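Local atomic coordinates of glycerophosphodiester phosphodiesterase (Parabacteroides distasonis, PDB entry 3NO3), a protein that belongs to the glycerophosphoryl diester phosphodiesterase family, adopts a TIM-barrel fold and carries a bound magnesium ion. Residues R11-T16 against L27-E32; V201-D206 against T222-E227. One frame throughout, in Å; residues are numbered along the deposited sequence. Where two conformers were deposited one is given.

Contact 1 of 2, residues R11-T16 against L27-E32; sequences RGYWKT and LERASE
Tyr13, Thr16 and Arg29 interlock where the loop after the first strand of this TIM barrel, 6-9, folds back against the following helix, 24-32. The polar part of the contact is centred on the Arg29 guanidinium. Its NH2 donates to Thr16 OG1 at 3.0 Å in a nearly straight bond, with the hydroxyl close to the guanidinium plane. A water joins the same two side chains a second time, accepting from Arg29 NE at 2.8 Å and lying 2.9 Å from Thr16 OG1. On the helix itself, Arg29 NH1 forms a salt bridge with Glu32 OE1, tilted out of both the guanidinium and the carboxylate planes, so the three nitrogens of the group each have a partner, which should limit its rotation. The arginine side chain bends at CB-CG and CG-CD (chi2 -75°, chi3 -67°), which brings the guanidinium beside Thr16. Van der Waals packing accompanies the polar bonds. The CD2-CE2 side of the Tyr13 ring lies over the rim of one guanidinium face, the planes 51° apart, CE2 3.7 Å from Arg29 NH2. Its hydroxyl is bonded elsewhere, to Glu227, while Tyr13 CB rests on the helix 3.6 Å from Ala30 N and 4.4 Å from Ala30 CB. Gly12 passes close to the helix, its CA 4.4 Å from Leu27 N. Thr16 CG2 lies alongside the arginine chain, 3.6 Å from Arg29 NE.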
loop_
_atom_site.group_PDB
_atom_site.type_symbol
_atom_site.label_atom_id
_atom_site.label_comp_id
_atom_site.label_asym_id
_atom_site.label_seq_id
_atom_site.Cartn_x
_atom_site.Cartn_y
_atom_site.Cartn_z
ATOM N N ARG A 11 4.941 -3.717 2.836
ATOM C CA ARG A 11 5.326 -5.007 2.172
ATOM C C ARG A 11 4.956 -6.243 3.014
ATOM O O ARG A 11 5.566 -7.294 2.874
ATOM C CB ARG A 11 6.810 -5.016 1.767
ATOM C CG ARG A 11 7.148 -3.811 0.868
ATOM C CD ARG A 11 8.584 -3.667 0.487
ATOM N NE ARG A 11 8.796 -2.360 -0.144
ATOM C CZ ARG A 11 9.982 -1.894 -0.577
ATOM N NH1 ARG A 11 11.092 -2.614 -0.522
ATOM N NH2 ARG A 11 10.043 -0.703 -1.113
ATOM N N GLY A 12 3.971 -6.082 3.891
ATOM C CA GLY A 12 3.626 -7.056 4.910
ATOM C C GLY A 12 4.617 -7.082 6.034
ATOM O O GLY A 12 5.587 -6.321 6.048
ATOM N N TYR A 13 4.381 -7.962 7.004
ATOM C CA TYR A 13 5.338 -8.057 8.095
ATOM C C TYR A 13 6.467 -8.967 7.634
ATOM O O TYR A 13 6.400 -10.185 7.779
ATOM C CB TYR A 13 4.723 -8.539 9.403
ATOM C CG TYR A 13 5.603 -8.465 10.647
ATOM C CD1 TYR A 13 6.780 -7.700 10.713
ATOM C CD2 TYR A 13 5.213 -9.122 11.805
ATOM C CE1 TYR A 13 7.532 -7.621 11.861
ATOM C CE2 TYR A 13 5.969 -9.033 12.975
ATOM C CZ TYR A 13 7.128 -8.275 12.992
ATOM O OH TYR A 13 7.869 -8.175 14.144
ATOM N N TRP A 14 7.501 -8.327 7.080
ATOM C CA TRP A 14 8.630 -9.007 6.487
ATOM C C TRP A 14 9.868 -9.083 7.364
ATOM O O TRP A 14 10.667 -9.978 7.146
ATOM C CB TRP A 14 8.974 -8.441 5.118
ATOM C CG TRP A 14 9.474 -7.058 5.117
ATOM C CD1 TRP A 14 8.724 -5.939 5.030
ATOM C CD2 TRP A 14 10.839 -6.629 5.162
ATOM N NE1 TRP A 14 9.510 -4.839 5.069
ATOM C CE2 TRP A 14 10.824 -5.222 5.136
ATOM C CE3 TRP A 14 12.067 -7.291 5.225
ATOM C CZ2 TRP A 14 11.989 -4.448 5.196
ATOM C CZ3 TRP A 14 13.242 -6.516 5.272
ATOM C CH2 TRP A 14 13.190 -5.114 5.268
ATOM N N LYS A 15 10.020 -8.196 8.358
ATOM C CA LYS A 15 11.167 -8.196 9.271
ATOM C C LYS A 15 10.922 -9.125 10.458
ATOM O O LYS A 15 10.886 -8.723 11.634
ATOM C CB LYS A 15 11.508 -6.766 9.716
ATOM C CG LYS A 15 12.212 -5.949 8.594
ATOM C CD LYS A 15 12.754 -4.609 9.107
ATOM C CE LYS A 15 14.032 -4.739 9.999
ATOM N NZ LYS A 15 15.183 -5.225 9.212
ATOM N N THR A 16 10.743 -10.394 10.128
ATOM C CA THR A 16 10.418 -11.429 11.085
ATOM C C THR A 16 10.830 -12.785 10.473
ATOM O O THR A 16 10.856 -12.935 9.235
ATOM C CB THR A 16 8.919 -11.376 11.504
ATOM O OG1 THR A 16 8.725 -12.225 12.641
ATOM C CG2 THR A 16 7.936 -11.794 10.359
ATOM N N LEU A 27 2.166 -11.210 4.472
ATOM C CA LEU A 27 0.743 -10.960 4.561
ATOM C C LEU A 27 0.163 -11.706 5.788
ATOM O O LEU A 27 -0.587 -11.111 6.563
ATOM C CB LEU A 27 0.047 -11.426 3.285
ATOM C CG LEU A 27 -1.480 -11.408 3.258
ATOM C CD1 LEU A 27 -2.012 -10.018 3.435
ATOM C CD2 LEU A 27 -1.934 -12.054 1.977
ATOM N N GLU A 28 0.521 -12.980 5.937
ATOM C CA GLU A 28 0.055 -13.791 7.078
ATOM C C GLU A 28 0.524 -13.225 8.406
ATOM O O GLU A 28 -0.258 -13.122 9.365
ATOM C CB GLU A 28 0.537 -15.238 6.957
ATOM C CG GLU A 28 -0.077 -16.060 5.798
ATOM C CD GLU A 28 0.571 -17.447 5.612
ATOM O OE1 GLU A 28 1.714 -17.677 6.086
ATOM O OE2 GLU A 28 -0.078 -18.334 4.989
ATOM N N ARG A 29 1.792 -12.844 8.468
ATOM C CA ARG A 29 2.336 -12.291 9.690
ATOM C C ARG A 29 1.740 -10.908 10.043
ATOM O O ARG A 29 1.502 -10.626 11.236
ATOM C CB ARG A 29 3.865 -12.260 9.634
ATOM C CG ARG A 29 4.510 -13.637 9.558
ATOM C CD ARG A 29 4.511 -14.434 10.888
ATOM N NE ARG A 29 5.363 -13.803 11.874
ATOM C CZ ARG A 29 5.001 -13.202 13.011
ATOM N NH1 ARG A 29 3.746 -13.165 13.451
ATOM N NH2 ARG A 29 5.942 -12.640 13.743
ATOM N N ALA A 30 1.470 -10.065 9.051
ATOM C CA ALA A 30 0.721 -8.794 9.287
ATOM C C ALA A 30 -0.641 -9.026 9.944
ATOM O O ALA A 30 -1.010 -8.333 10.909
ATOM C CB ALA A 30 0.550 -7.995 7.998
ATOM N N SER A 31 -1.366 -10.010 9.435
ATOM C CA SER A 31 -2.624 -10.482 10.052
ATOM C C SER A 31 -2.408 -11.031 11.448
ATOM O O SER A 31 -3.169 -10.670 12.353
ATOM C CB SER A 31 -3.302 -11.536 9.166
ATOM O OG SER A 31 -4.439 -12.101 9.818
ATOM N N GLU A 32 -1.388 -11.873 11.630
ATOM C CA GLU A 32 -1.094 -12.502 12.933
ATOM C C GLU A 32 -0.833 -11.473 14.049
ATOM O O GLU A 32 -1.306 -11.646 15.190
ATOM C CB GLU A 32 0.038 -13.539 12.803
ATOM C CG GLU A 32 0.212 -14.469 14.054
ATOM C CD GLU A 32 1.225 -15.638 13.861
ATOM O OE1 GLU A 32 2.116 -15.470 13.014
ATOM O OE2 GLU A 32 1.146 -16.702 14.595
HETATM O O HOH W 1 7.967 -14.914 11.901
#

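Contact 2 of 2, residues V201-D206 against T222-E227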
loop_
_atom_site.group_PDB
_atom_site.type_symbol
_atom_site.label_atom_id
_atom_site.label_comp_id
_atom_site.label_asym_id
_atom_site.label_seq_id
_atom_site.Cartn_x
_atom_site.Cartn_y
_atom_site.Cartn_z
ATOM N N VAL A 201 1.662 8.066 6.218
ATOM C CA VAL A 201 3.051 8.466 6.083
ATOM C C VAL A 201 3.940 7.221 5.927
ATOM O O VAL A 201 3.702 6.219 6.585
ATOM C CB VAL A 201 3.508 9.367 7.270
ATOM C CG1 VAL A 201 3.432 8.632 8.646
ATOM C CG2 VAL A 201 4.897 9.937 7.002
ATOM N N TRP A 202 4.940 7.302 5.041
ATOM C CA TRP A 202 5.841 6.159 4.751
ATOM C C TRP A 202 7.317 6.597 4.705
ATOM O O TRP A 202 7.572 7.793 4.550
ATOM C CB TRP A 202 5.468 5.483 3.414
ATOM C CG TRP A 202 5.475 6.380 2.206
ATOM C CD1 TRP A 202 4.424 7.078 1.699
ATOM C CD2 TRP A 202 6.587 6.657 1.336
ATOM N NE1 TRP A 202 4.800 7.795 0.611
ATOM C CE2 TRP A 202 6.122 7.546 0.345
ATOM C CE3 TRP A 202 7.927 6.223 1.288
ATOM C CZ2 TRP A 202 6.955 8.044 -0.681
ATOM C CZ3 TRP A 202 8.754 6.708 0.257
ATOM C CH2 TRP A 202 8.268 7.623 -0.699
ATOM N N THR A 203 8.304 5.700 4.878
ATOM C CA THR A 203 8.209 4.404 5.534
ATOM C C THR A 203 8.887 4.722 6.856
ATOM O O THR A 203 10.055 5.067 6.846
ATOM C CB THR A 203 8.895 3.320 4.692
ATOM O OG1 THR A 203 8.109 3.134 3.503
ATOM C CG2 THR A 203 8.936 1.998 5.414
ATOM N N VAL A 204 8.139 4.739 7.962
ATOM C CA VAL A 204 8.660 5.324 9.221
ATOM C C VAL A 204 9.074 4.245 10.193
ATOM O O VAL A 204 8.207 3.528 10.680
ATOM C CB VAL A 204 7.635 6.257 9.869
ATOM C CG1 VAL A 204 8.225 6.827 11.173
ATOM C CG2 VAL A 204 7.314 7.382 8.883
ATOM N N ASP A 205 10.389 4.129 10.436
ATOM C CA ASP A 205 10.976 3.075 11.286
ATOM C C ASP A 205 11.672 3.563 12.581
ATOM O O ASP A 205 11.806 2.784 13.532
ATOM C CB ASP A 205 11.954 2.230 10.440
ATOM C CG ASP A 205 11.276 1.558 9.226
ATOM O OD1 ASP A 205 10.038 1.425 9.192
ATOM O OD2 ASP A 205 11.990 1.178 8.274
ATOM N N ASP A 206 12.077 4.830 12.633
ATOM C CA ASP A 206 12.755 5.405 13.807
ATOM C C ASP A 206 11.693 5.705 14.889
ATOM O O ASP A 206 10.665 6.336 14.589
ATOM C CB ASP A 206 13.499 6.684 13.401
ATOM C CG ASP A 206 14.047 7.465 14.598
ATOM O OD1 ASP A 206 15.055 7.033 15.202
ATOM O OD2 ASP A 206 13.485 8.529 14.904
ATOM N N THR A 222 2.876 3.830 7.837
ATOM C CA THR A 222 3.372 2.727 7.011
ATOM C C THR A 222 4.801 2.483 7.434
ATOM O O THR A 222 5.636 3.394 7.390
ATOM C CB THR A 222 3.268 3.033 5.497
ATOM O OG1 THR A 222 1.892 3.152 5.153
ATOM C CG2 THR A 222 3.902 1.899 4.633
ATOM N N THR A 223 5.096 1.271 7.884
ATOM C CA THR A 223 6.376 1.002 8.551
ATOM C C THR A 223 6.894 -0.404 8.265
ATOM O O THR A 223 6.100 -1.327 8.073
ATOM C CB THR A 223 6.227 1.180 10.103
ATOM O OG1 THR A 223 7.471 0.868 10.760
ATOM C CG2 THR A 223 5.123 0.290 10.654
ATOM N N ASP A 224 8.226 -0.548 8.280
ATOM C CA ASP A 224 8.887 -1.882 8.293
ATOM C C ASP A 224 9.041 -2.487 9.688
ATOM O O ASP A 224 9.533 -3.607 9.781
ATOM C CB ASP A 224 10.272 -1.827 7.623
ATOM C CG ASP A 224 10.206 -1.490 6.121
ATOM O OD1 ASP A 224 9.197 -1.823 5.447
ATOM O OD2 ASP A 224 11.196 -0.910 5.611
ATOM N N LEU A 225 8.683 -1.754 10.747
ATOM C CA LEU A 225 8.734 -2.254 12.142
ATOM C C LEU A 225 7.352 -2.094 12.792
ATOM O O LEU A 225 7.205 -1.329 13.739
ATOM C CB LEU A 225 9.823 -1.498 12.936
ATOM C CG LEU A 225 11.282 -1.671 12.448
ATOM C CD1 LEU A 225 12.272 -0.729 13.212
ATOM C CD2 LEU A 225 11.762 -3.097 12.605
ATOM N N PRO A 226 6.327 -2.819 12.266
ATOM C CA PRO A 226 4.937 -2.591 12.721
ATOM C C PRO A 226 4.687 -2.869 14.226
ATOM O O PRO A 226 3.903 -2.146 14.850
ATOM C CB PRO A 226 4.111 -3.537 11.839
ATOM C CG PRO A 226 5.058 -4.545 11.349
ATOM C CD PRO A 226 6.363 -3.821 11.192
ATOM N N GLU A 227 5.326 -3.883 14.780
ATOM C CA GLU A 227 5.190 -4.182 16.214
ATOM C C GLU A 227 5.734 -3.062 17.127
ATOM O O GLU A 227 5.127 -2.815 18.189
ATOM C CB GLU A 227 5.825 -5.528 16.588
ATOM C CG GLU A 227 5.166 -6.730 15.936
ATOM C CD GLU A 227 5.509 -8.054 16.611
ATOM O OE1 GLU A 227 6.490 -8.711 16.211
ATOM O OE2 GLU A 227 4.754 -8.469 17.506
#
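Val201 O accepts from Thr222 N at 2.8 Å. Thr222 O in turn accepts from Val204 N at 2.9 Å, and both bonds are nearly straight. Between them the chain passes through a cis peptide bond linking Trp202 to Thr203, and Thr203 CA brings a CA-H...O contact to the same Thr222 carbonyl. Beyond the paired backbones, side chains take over the polar work. Asp205 OD1 receives Asp224 N at 2.8 Å on the syn side of the carboxylate, somewhat out of its plane. Thr223 OG1, anti to its own backbone N (chi1 178°), lies within reach of two acceptors, Val204 O at 2.8 Å and Asp205 OD1, and itself accepts from Leu225 N at 2.9 Å in an ST turn just ahead of helix 226-236. The two segments continue neighbouring parallel strands of the TIM barrel, 198-202 and 220-223, joined through helix 207-216 as a beta-alpha-beta unit, and the polar cluster forms at their C-terminal ends. Two carboxylates meet there: Asp205 OD2 and Asp224 OD2 stand 3.5 Å apart, their carboxylate planes turned 42° from each other. Both oxygens are acceptors and no bond joins them; Asp224 OD1 is held by His10 and Trp14. Van der Waals contacts complete the interface. The methyl CG2 of Thr203 packs against the Asp224 carboxylate, and Trp202 CB meets Thr222 CB, while the indole leads away from Thr222 to bond Asp176 O through NE1 and to meet the His178 ring edge-to-face. Leu225 reaches across to Asp205, CD1 lying 3.6 Å from Asp205 O.

Contact 1 follows the first barrel strand, 6-9, and contact 2 joins the last two, 198-202 and 220-223; strand 6-9 pairs with 220-223, closing the barrel, and the two contacts touch, their centres about 13 Å apart. Tyr13 OH lies 2.5 Å from Glu227 OE1 and Trp14 NE1 3.1 Å from Asp224 OD1, both probable hydrogen bonds, while Tyr13 CD1 packs on Pro226 CG. The magnesium ion bound by Glu39, Asp41 and Glu103 lies about 7 Å from the Thr222 side chain and about 10 Å from Gly12. A glycerol, probably from the crystallisation liquor, lies about 4 Å from the Trp202 side chain. Arg11 N bonds Glu39, tying contact 1 to the metal site.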